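Local atomic coordinates of intimin (Escherichia coli, PDB entry 1F00), a protein that probably attaches enteropathogenic bacteria to host cells by binding a receptor through its C-terminal region of immunoglobulin-like and C-type lectin-like domains. Residues F94-I104 against V167-Y177; K114-Y122 against Y177-P188. All coordinates share one frame; numbering follows the deposited sequence.

Interaction 1: F94-I104 against V167-Y177; sequences FTTLTIDDGNI and VISSDNQTATY
Gln173 reaches across to the backbone of 94-104 and spends both ends of its amide there. NE2 gives one proton to Thr95 O at 3.0 Å, nearly straight at 172°, with the acceptor close to the amide plane. OE1 takes the proton of Leu97 N at 2.9 Å, the donor standing well above the carbonyl plane. The second NE2 proton goes to Asp171 OD1 at 2.9 Å, on the syn lone pair, so three bonds fix the rotation of the amide. Asp171 is itself held: OD2 receives Ser169 OG at 2.6 Å and the backbone N of Asn133, while its CB packs obliquely against the Phe94 ring. One water donates to both Leu97 O and Thr174 O, bridging the two segments.

Beyond these bonds the contact becomes apolar. Leu97, with CG anti to the backbone N (chi1 -173°), lays CG on Ala175 CB and brings CD2 against Ser169 OG and Val167 O. Ile99 follows, its CG1 3.7 Å from Val167 CG1, and at the far end Ile104 CD1 meets Tyr177 CZ at 3.4 Å. A G1 beta bulge in the hairpin sets Asn172 and Gln173 together opposite Ser169. Strand 98-99 belongs to the sheet of strand 124-130 and the hairpin to that of strand 136-140: two sheets packed face to face, the beta sandwich of a bacterial Ig-like domain.

Interaction 2: K114-Y122 against Y177-P188; sequences KLPTVWLQY and YTIATPNSLIVP
Trp119 has CG anti to its own carbonyl carbon (chi1 -57°), and with chi2 near -8° the indole swings back alongside 177-188, where Pro182 lies over one face. Pro182 CB sits 3.5 Å from the centroid of the five-membered ring and 12° off its normal, a CH-pi contact, while CG and CD run on over the six-membered ring. Ile179 CG2 meets the far corner of the indole at CZ2, 3.4 Å away. In the ring plane NE1 donates to Pro116 O at 2.9 Å, a bent bond, which ties the indole to its own segment. A water donates to Pro116 O and Ala180 O, joining the two segments beside it.

The backbones pair as parallel strands, 118-120 beside 184-188. Trp119 is held through both its backbone N and its backbone O: N gives to Ser184 O at 2.9 Å, and O takes Ile186 N at 2.8 Å. Gln121 N to Ile186 O carries the pairing on, and Asn183 N to Thr117 O opens it. Leu120 and Ile186 share the face covered by helix 214-224, whose Trp224 NE1 also bonds Val118 O.

Nearer the Ig-like domain, Leu115 CB lies at the edge of the Tyr177 ring, 3.3 Å from OH, and a second water bridges that hydroxyl to Leu115 N. Regular backbone bonds thus bind strand 118-120 into the lectin-like sheet, while the proline-indole CH-pi contact and one bridging water hold the end of strand 173-179 and connecting residues 180-183 against it, consistent with a firm junction between the two domains.

Interactions 1 and 2 share strand 173-179 and meet at Tyr177, where Ile104 CD1 also comes within 4.1 Å of Leu115 N. Their segments alternate along the chain. Each mixes buried and exposed residues. In interaction 1 the sheets face one another, so apolar side chains fill the middle and a glutamine amide does the direct hydrogen bonding at the end near strand 12-14 of the preceding domain. Interaction 2, with more of its touching residues buried, is edge to edge: its direct cross-segment hydrogen bonds are all backbone to backbone, and an aromatic-proline contact marks the passage into the lectin-like domain.

Interaction 1: F94-I104 against V167-Y177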
loop_
_atom_site.group_PDB
_atom_site.type_symbol
_atom_site.label_atom_id
_atom_site.label_comp_id
_atom_site.label_asym_id
_atom_site.label_seq_id
_atom_site.Cartn_x
_atom_site.Cartn_y
_atom_site.Cartn_z
ATOM N N PHE A 94 -14.513 6.214 -11.338
ATOM C CA PHE A 94 -13.463 5.222 -11.171
ATOM C C PHE A 94 -13.763 4.281 -10.016
ATOM O O PHE A 94 -14.390 4.665 -9.025
ATOM C CB PHE A 94 -12.113 5.918 -10.942
ATOM C CG PHE A 94 -11.598 6.663 -12.148
ATOM C CD1 PHE A 94 -11.052 5.976 -13.225
ATOM C CD2 PHE A 94 -11.668 8.053 -12.209
ATOM C CE1 PHE A 94 -10.581 6.660 -14.348
ATOM C CE2 PHE A 94 -11.205 8.749 -13.323
ATOM C CZ PHE A 94 -10.657 8.049 -14.400
ATOM N N THR A 95 -13.322 3.037 -10.162
ATOM C CA THR A 95 -13.513 2.031 -9.130
ATOM C C THR A 95 -12.858 2.513 -7.838
ATOM O O THR A 95 -11.944 3.335 -7.869
ATOM C CB THR A 95 -12.868 0.696 -9.547
ATOM O OG1 THR A 95 -13.648 0.097 -10.592
ATOM C CG2 THR A 95 -12.773 -0.254 -8.369
ATOM N N THR A 96 -13.341 1.999 -6.712
ATOM C CA THR A 96 -12.807 2.338 -5.396
ATOM C C THR A 96 -11.335 1.934 -5.296
ATOM O O THR A 96 -10.979 0.797 -5.607
ATOM C CB THR A 96 -13.566 1.585 -4.291
ATOM O OG1 THR A 96 -14.963 1.875 -4.387
ATOM C CG2 THR A 96 -13.054 1.998 -2.915
ATOM N N LEU A 97 -10.486 2.866 -4.870
ATOM C CA LEU A 97 -9.067 2.581 -4.710
ATOM C C LEU A 97 -8.937 1.644 -3.512
ATOM O O LEU A 97 -9.501 1.898 -2.445
ATOM C CB LEU A 97 -8.279 3.872 -4.461
ATOM C CG LEU A 97 -6.753 3.725 -4.430
ATOM C CD1 LEU A 97 -6.265 3.081 -5.731
ATOM C CD2 LEU A 97 -6.114 5.092 -4.230
ATOM N N THR A 98 -8.181 0.571 -3.691
ATOM C CA THR A 98 -8.016 -0.428 -2.648
ATOM C C THR A 98 -6.615 -1.029 -2.628
ATOM O O THR A 98 -5.954 -1.125 -3.660
ATOM C CB THR A 98 -9.019 -1.590 -2.870
ATOM O OG1 THR A 98 -10.361 -1.085 -2.794
ATOM C CG2 THR A 98 -8.829 -2.679 -1.831
ATOM N N ILE A 99 -6.168 -1.425 -1.441
ATOM C CA ILE A 99 -4.877 -2.082 -1.313
ATOM C C ILE A 99 -5.194 -3.550 -1.031
ATOM O O ILE A 99 -5.900 -3.871 -0.066
ATOM C CB ILE A 99 -4.033 -1.494 -0.160
ATOM C CG1 ILE A 99 -3.568 -0.086 -0.534
ATOM C CG2 ILE A 99 -2.820 -2.392 0.112
ATOM C CD1 ILE A 99 -2.829 0.649 0.583
ATOM N N ASP A 100 -4.691 -4.428 -1.895
ATOM C CA ASP A 100 -4.906 -5.871 -1.784
ATOM C C ASP A 100 -4.097 -6.364 -0.584
ATOM O O ASP A 100 -3.143 -7.132 -0.732
ATOM C CB ASP A 100 -4.428 -6.541 -3.082
ATOM C CG ASP A 100 -4.837 -7.999 -3.187
ATOM O OD1 ASP A 100 -4.407 -8.656 -4.165
ATOM O OD2 ASP A 100 -5.581 -8.487 -2.307
ATOM N N ASP A 101 -4.502 -5.917 0.603
ATOM C CA ASP A 101 -3.830 -6.234 1.859
ATOM C C ASP A 101 -3.812 -7.691 2.314
ATOM O O ASP A 101 -3.100 -8.033 3.259
ATOM C CB ASP A 101 -4.421 -5.384 2.979
ATOM C CG ASP A 101 -5.867 -5.718 3.252
ATOM O OD1 ASP A 101 -6.707 -5.501 2.353
ATOM O OD2 ASP A 101 -6.161 -6.209 4.364
ATOM N N GLY A 102 -4.602 -8.540 1.671
ATOM C CA GLY A 102 -4.617 -9.940 2.046
ATOM C C GLY A 102 -3.602 -10.716 1.224
ATOM O O GLY A 102 -3.348 -11.898 1.473
ATOM N N ASN A 103 -3.021 -10.047 0.234
ATOM C CA ASN A 103 -2.036 -10.679 -0.632
ATOM C C ASN A 103 -0.744 -9.883 -0.725
ATOM O O ASN A 103 -0.264 -9.580 -1.818
ATOM C CB ASN A 103 -2.610 -10.898 -2.036
ATOM C CG ASN A 103 -3.820 -11.819 -2.034
ATOM O OD1 ASN A 103 -4.962 -11.367 -1.912
ATOM N ND2 ASN A 103 -3.573 -13.119 -2.154
ATOM N N ILE A 104 -0.186 -9.541 0.429
ATOM C CA ILE A 104 1.071 -8.816 0.465
ATOM C C ILE A 104 2.130 -9.823 0.029
ATOM O O ILE A 104 2.204 -10.936 0.560
ATOM C CB ILE A 104 1.348 -8.282 1.879
ATOM C CG1 ILE A 104 0.297 -7.216 2.217
ATOM C CG2 ILE A 104 2.753 -7.712 1.961
ATOM C CD1 ILE A 104 0.379 -6.663 3.630
ATOM N N VAL A 167 -1.626 4.872 -0.419
ATOM C CA VAL A 167 -1.473 4.999 -1.858
ATOM C C VAL A 167 -2.547 5.972 -2.315
ATOM O O VAL A 167 -3.659 5.983 -1.773
ATOM C CB VAL A 167 -1.676 3.652 -2.599
ATOM C CG1 VAL A 167 -3.085 3.128 -2.368
ATOM C CG2 VAL A 167 -1.426 3.841 -4.095
ATOM N N ILE A 168 -2.209 6.815 -3.280
ATOM C CA ILE A 168 -3.183 7.752 -3.821
ATOM C C ILE A 168 -3.171 7.621 -5.340
ATOM O O ILE A 168 -2.123 7.392 -5.945
ATOM C CB ILE A 168 -2.872 9.225 -3.419
ATOM C CG1 ILE A 168 -1.483 9.633 -3.906
ATOM C CG2 ILE A 168 -2.969 9.380 -1.911
ATOM C CD1 ILE A 168 -1.091 11.051 -3.503
ATOM N N SER A 169 -4.346 7.730 -5.949
ATOM C CA SER A 169 -4.461 7.643 -7.401
ATOM C C SER A 169 -4.709 9.061 -7.895
ATOM O O SER A 169 -5.299 9.868 -7.175
ATOM C CB SER A 169 -5.615 6.710 -7.782
ATOM O OG SER A 169 -6.807 7.055 -7.094
ATOM N N SER A 170 -4.272 9.369 -9.114
ATOM C CA SER A 170 -4.428 10.719 -9.638
ATOM C C SER A 170 -5.852 11.181 -9.921
ATOM O O SER A 170 -6.060 12.334 -10.297
ATOM C CB SER A 170 -3.543 10.924 -10.880
ATOM O OG SER A 170 -3.832 9.992 -11.900
ATOM N N ASP A 171 -6.836 10.300 -9.751
ATOM C CA ASP A 171 -8.224 10.708 -9.948
ATOM C C ASP A 171 -8.705 11.218 -8.593
ATOM O O ASP A 171 -9.885 11.507 -8.401
ATOM C CB ASP A 171 -9.101 9.537 -10.409
ATOM C CG ASP A 171 -9.076 8.378 -9.443
ATOM O OD1 ASP A 171 -10.145 8.011 -8.908
ATOM O OD2 ASP A 171 -7.978 7.837 -9.222
ATOM N N ASN A 172 -7.761 11.306 -7.658
ATOM C CA ASN A 172 -8.009 11.806 -6.309
ATOM C C ASN A 172 -8.703 10.860 -5.332
ATOM O O ASN A 172 -9.838 11.096 -4.912
ATOM C CB ASN A 172 -8.782 13.125 -6.380
ATOM C CG ASN A 172 -9.024 13.727 -5.021
ATOM O OD1 ASN A 172 -8.082 13.981 -4.268
ATOM N ND2 ASN A 172 -10.294 13.962 -4.690
ATOM N N GLN A 173 -8.014 9.783 -4.980
ATOM C CA GLN A 173 -8.517 8.815 -4.010
ATOM C C GLN A 173 -7.339 8.415 -3.137
ATOM O O GLN A 173 -6.178 8.602 -3.521
ATOM C CB GLN A 173 -9.077 7.556 -4.685
ATOM C CG GLN A 173 -10.436 7.718 -5.338
ATOM C CD GLN A 173 -11.036 6.375 -5.717
ATOM O OE1 GLN A 173 -11.441 5.599 -4.852
ATOM N NE2 GLN A 173 -11.078 6.087 -7.015
ATOM N N THR A 174 -7.642 7.861 -1.969
ATOM C CA THR A 174 -6.615 7.418 -1.039
ATOM C C THR A 174 -7.030 6.106 -0.374
ATOM O O THR A 174 -8.180 5.951 0.049
ATOM C CB THR A 174 -6.384 8.459 0.088
ATOM O OG1 THR A 174 -5.958 9.707 -0.475
ATOM C CG2 THR A 174 -5.332 7.949 1.071
ATOM N N ALA A 175 -6.092 5.167 -0.293
ATOM C CA ALA A 175 -6.329 3.883 0.365
ATOM C C ALA A 175 -5.125 3.693 1.275
ATOM O O ALA A 175 -4.019 4.087 0.920
ATOM C CB ALA A 175 -6.408 2.751 -0.648
ATOM N N THR A 176 -5.327 3.090 2.442
ATOM C CA THR A 176 -4.223 2.912 3.377
ATOM C C THR A 176 -4.181 1.550 4.055
ATOM O O THR A 176 -5.219 0.933 4.328
ATOM C CB THR A 176 -4.264 3.971 4.490
ATOM O OG1 THR A 176 -5.432 3.765 5.291
ATOM C CG2 THR A 176 -4.313 5.359 3.901
ATOM N N TYR A 177 -2.962 1.101 4.324
ATOM C CA TYR A 177 -2.707 -0.171 4.987
ATOM C C TYR A 177 -1.867 0.102 6.232
ATOM O O TYR A 177 -0.853 0.797 6.161
ATOM C CB TYR A 177 -1.947 -1.114 4.052
ATOM C CG TYR A 177 -1.402 -2.337 4.756
ATOM C CD1 TYR A 177 -0.079 -2.386 5.177
ATOM C CD2 TYR A 177 -2.227 -3.426 5.045
ATOM C CE1 TYR A 177 0.416 -3.484 5.870
ATOM C CE2 TYR A 177 -1.740 -4.530 5.745
ATOM C CZ TYR A 177 -0.421 -4.549 6.153
ATOM O OH TYR A 177 0.070 -5.623 6.860
HETATM O O HOH W 1 -10.317 4.259 -0.811
#

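Interaction 2: K114-Y122 against Y177-P188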
loop_
_atom_site.group_PDB
_atom_site.type_symbol
_atom_site.label_atom_id
_atom_site.label_comp_id
_atom_site.label_asym_id
_atom_site.label_seq_id
_atom_site.Cartn_x
_atom_site.Cartn_y
_atom_site.Cartn_z
ATOM N N LYS A 114 -0.539 -12.306 4.553
ATOM C CA LYS A 114 -0.511 -11.202 5.502
ATOM C C LYS A 114 0.945 -10.834 5.765
ATOM O O LYS A 114 1.849 -11.602 5.451
ATOM C CB LYS A 114 -1.174 -11.610 6.818
ATOM C CG LYS A 114 -2.662 -11.899 6.720
ATOM C CD LYS A 114 -3.254 -12.023 8.119
ATOM C CE LYS A 114 -4.771 -12.127 8.094
ATOM N NZ LYS A 114 -5.330 -11.999 9.477
ATOM N N LEU A 115 1.176 -9.658 6.340
ATOM C CA LEU A 115 2.537 -9.230 6.648
ATOM C C LEU A 115 3.063 -10.072 7.804
ATOM O O LEU A 115 2.402 -10.198 8.829
ATOM C CB LEU A 115 2.552 -7.757 7.071
ATOM C CG LEU A 115 3.954 -7.200 7.308
ATOM C CD1 LEU A 115 4.630 -6.975 5.958
ATOM C CD2 LEU A 115 3.880 -5.901 8.081
ATOM N N PRO A 116 4.265 -10.653 7.662
ATOM C CA PRO A 116 4.811 -11.471 8.751
ATOM C C PRO A 116 4.938 -10.644 10.033
ATOM O O PRO A 116 5.081 -9.421 9.972
ATOM C CB PRO A 116 6.175 -11.904 8.210
ATOM C CG PRO A 116 5.961 -11.929 6.729
ATOM C CD PRO A 116 5.165 -10.665 6.495
ATOM N N THR A 117 4.871 -11.312 11.184
ATOM C CA THR A 117 4.992 -10.637 12.474
ATOM C C THR A 117 6.414 -10.765 13.010
ATOM O O THR A 117 6.713 -10.333 14.124
ATOM C CB THR A 117 4.019 -11.214 13.504
ATOM O OG1 THR A 117 4.255 -12.617 13.648
ATOM C CG2 THR A 117 2.582 -10.975 13.062
ATOM N N VAL A 118 7.274 -11.392 12.208
ATOM C CA VAL A 118 8.694 -11.553 12.524
ATOM C C VAL A 118 9.372 -10.923 11.314
ATOM O O VAL A 118 9.178 -11.369 10.180
ATOM C CB VAL A 118 9.097 -13.037 12.639
ATOM C CG1 VAL A 118 10.576 -13.152 12.968
ATOM C CG2 VAL A 118 8.274 -13.706 13.723
ATOM N N TRP A 119 10.150 -9.874 11.539
ATOM C CA TRP A 119 10.772 -9.179 10.419
ATOM C C TRP A 119 12.270 -9.290 10.270
ATOM O O TRP A 119 13.018 -8.972 11.193
ATOM C CB TRP A 119 10.495 -7.675 10.474
ATOM C CG TRP A 119 9.079 -7.222 10.504
ATOM C CD1 TRP A 119 7.954 -7.974 10.333
ATOM C CD2 TRP A 119 8.639 -5.875 10.705
ATOM N NE1 TRP A 119 6.833 -7.174 10.416
ATOM C CE2 TRP A 119 7.229 -5.879 10.646
ATOM C CE3 TRP A 119 9.306 -4.662 10.929
ATOM C CZ2 TRP A 119 6.468 -4.716 10.806
ATOM C CZ3 TRP A 119 8.550 -3.503 11.087
ATOM C CH2 TRP A 119 7.144 -3.542 11.026
ATOM N N LEU A 120 12.708 -9.727 9.099
ATOM C CA LEU A 120 14.130 -9.745 8.818
ATOM C C LEU A 120 14.324 -8.244 8.579
ATOM O O LEU A 120 13.595 -7.655 7.778
ATOM C CB LEU A 120 14.409 -10.512 7.523
ATOM C CG LEU A 120 15.829 -10.415 6.961
ATOM C CD1 LEU A 120 16.825 -10.983 7.966
ATOM C CD2 LEU A 120 15.905 -11.186 5.643
ATOM N N GLN A 121 15.260 -7.605 9.269
ATOM C CA GLN A 121 15.440 -6.171 9.039
ATOM C C GLN A 121 15.784 -5.904 7.579
ATOM O O GLN A 121 16.647 -6.571 7.002
ATOM C CB GLN A 121 16.539 -5.582 9.928
ATOM C CG GLN A 121 16.520 -4.054 9.903
ATOM C CD GLN A 121 17.593 -3.403 10.766
ATOM O OE1 GLN A 121 17.361 -2.356 11.361
ATOM N NE2 GLN A 121 18.770 -4.010 10.821
ATOM N N TYR A 122 15.102 -4.928 6.991
ATOM C CA TYR A 122 15.306 -4.551 5.599
ATOM C C TYR A 122 14.729 -5.581 4.638
ATOM O O TYR A 122 15.064 -5.604 3.458
ATOM C CB TYR A 122 16.796 -4.303 5.329
ATOM C CG TYR A 122 17.340 -3.202 6.216
ATOM C CD1 TYR A 122 18.540 -3.359 6.908
ATOM C CD2 TYR A 122 16.613 -2.027 6.417
ATOM C CE1 TYR A 122 18.999 -2.374 7.788
ATOM C CE2 TYR A 122 17.060 -1.038 7.290
ATOM C CZ TYR A 122 18.251 -1.217 7.974
ATOM O OH TYR A 122 18.690 -0.246 8.842
ATOM N N TYR A 177 -2.962 1.101 4.324
ATOM C CA TYR A 177 -2.707 -0.171 4.987
ATOM C C TYR A 177 -1.867 0.102 6.232
ATOM O O TYR A 177 -0.853 0.797 6.161
ATOM C CB TYR A 177 -1.947 -1.114 4.052
ATOM C CG TYR A 177 -1.402 -2.337 4.756
ATOM C CD1 TYR A 177 -0.079 -2.386 5.177
ATOM C CD2 TYR A 177 -2.227 -3.426 5.045
ATOM C CE1 TYR A 177 0.416 -3.484 5.870
ATOM C CE2 TYR A 177 -1.740 -4.530 5.745
ATOM C CZ TYR A 177 -0.421 -4.549 6.153
ATOM O OH TYR A 177 0.070 -5.623 6.860
ATOM N N THR A 178 -2.284 -0.443 7.369
ATOM C CA THR A 178 -1.538 -0.230 8.598
ATOM C C THR A 178 -0.606 -1.395 8.886
ATOM O O THR A 178 -1.015 -2.560 8.886
ATOM C CB THR A 178 -2.473 -0.057 9.802
ATOM O OG1 THR A 178 -3.134 -1.299 10.071
ATOM C CG2 THR A 178 -3.509 0.993 9.510
ATOM N N ILE A 179 0.657 -1.066 9.121
ATOM C CA ILE A 179 1.673 -2.055 9.439
ATOM C C ILE A 179 1.644 -2.230 10.951
ATOM O O ILE A 179 1.907 -1.284 11.698
ATOM C CB ILE A 179 3.082 -1.566 9.005
ATOM C CG1 ILE A 179 3.176 -1.549 7.475
ATOM C CG2 ILE A 179 4.157 -2.464 9.591
ATOM C CD1 ILE A 179 4.464 -0.965 6.948
ATOM N N ALA A 180 1.302 -3.433 11.396
ATOM C CA ALA A 180 1.235 -3.726 12.822
ATOM C C ALA A 180 2.634 -3.900 13.391
ATOM O O ALA A 180 3.562 -4.275 12.675
ATOM C CB ALA A 180 0.412 -4.991 13.062
ATOM N N THR A 181 2.774 -3.624 14.684
ATOM C CA THR A 181 4.056 -3.753 15.361
ATOM C C THR A 181 4.443 -5.227 15.370
ATOM O O THR A 181 3.652 -6.082 15.758
ATOM C CB THR A 181 3.966 -3.244 16.810
ATOM O OG1 THR A 181 3.546 -1.874 16.805
ATOM C CG2 THR A 181 5.318 -3.347 17.501
ATOM N N PRO A 182 5.667 -5.540 14.927
ATOM C CA PRO A 182 6.148 -6.926 14.885
ATOM C C PRO A 182 6.558 -7.444 16.253
ATOM O O PRO A 182 6.889 -6.664 17.144
ATOM C CB PRO A 182 7.330 -6.845 13.932
ATOM C CG PRO A 182 7.905 -5.493 14.249
ATOM C CD PRO A 182 6.658 -4.618 14.344
ATOM N N ASN A 183 6.537 -8.763 16.409
ATOM C CA ASN A 183 6.932 -9.395 17.658
ATOM C C ASN A 183 8.453 -9.412 17.772
ATOM O O ASN A 183 8.998 -9.236 18.860
ATOM C CB ASN A 183 6.400 -10.831 17.717
ATOM C CG ASN A 183 4.901 -10.891 17.966
ATOM O OD1 ASN A 183 4.175 -11.618 17.287
ATOM N ND2 ASN A 183 4.435 -10.131 18.950
ATOM N N SER A 184 9.131 -9.612 16.643
ATOM C CA SER A 184 10.595 -9.663 16.622
ATOM C C SER A 184 11.218 -9.035 15.379
ATOM O O SER A 184 10.624 -9.050 14.303
ATOM C CB SER A 184 11.073 -11.117 16.698
ATOM O OG SER A 184 10.699 -11.711 17.922
ATOM N N LEU A 185 12.429 -8.506 15.544
ATOM C CA LEU A 185 13.189 -7.911 14.448
ATOM C C LEU A 185 14.529 -8.652 14.406
ATOM O O LEU A 185 15.203 -8.778 15.427
ATOM C CB LEU A 185 13.435 -6.422 14.691
ATOM C CG LEU A 185 14.213 -5.692 13.593
ATOM C CD1 LEU A 185 13.371 -5.611 12.327
ATOM C CD2 LEU A 185 14.581 -4.288 14.067
ATOM N N ILE A 186 14.908 -9.125 13.221
ATOM C CA ILE A 186 16.142 -9.887 13.031
ATOM C C ILE A 186 17.214 -8.995 12.413
ATOM O O ILE A 186 17.050 -8.494 11.303
ATOM C CB ILE A 186 15.876 -11.106 12.109
ATOM C CG1 ILE A 186 14.621 -11.850 12.582
ATOM C CG2 ILE A 186 17.076 -12.034 12.108
ATOM C CD1 ILE A 186 14.692 -12.331 14.029
ATOM N N VAL A 187 18.320 -8.808 13.124
ATOM C CA VAL A 187 19.377 -7.926 12.642
ATOM C C VAL A 187 20.744 -8.580 12.437
ATOM O O VAL A 187 21.532 -8.683 13.372
ATOM C CB VAL A 187 19.546 -6.729 13.606
ATOM C CG1 VAL A 187 20.647 -5.799 13.112
ATOM C CG2 VAL A 187 18.218 -5.980 13.742
ATOM N N PRO A 188 21.036 -9.034 11.207
ATOM C CA PRO A 188 22.329 -9.665 10.915
ATOM C C PRO A 188 23.395 -8.573 10.783
ATOM O O PRO A 188 23.163 -7.549 10.133
ATOM C CB PRO A 188 22.094 -10.362 9.570
ATOM C CG PRO A 188 20.600 -10.503 9.478
ATOM C CD PRO A 188 20.106 -9.214 10.081
HETATM O O HOH W 2 -1.213 -7.883 6.875
HETATM O O HOH W 3 3.927 -7.104 11.935
#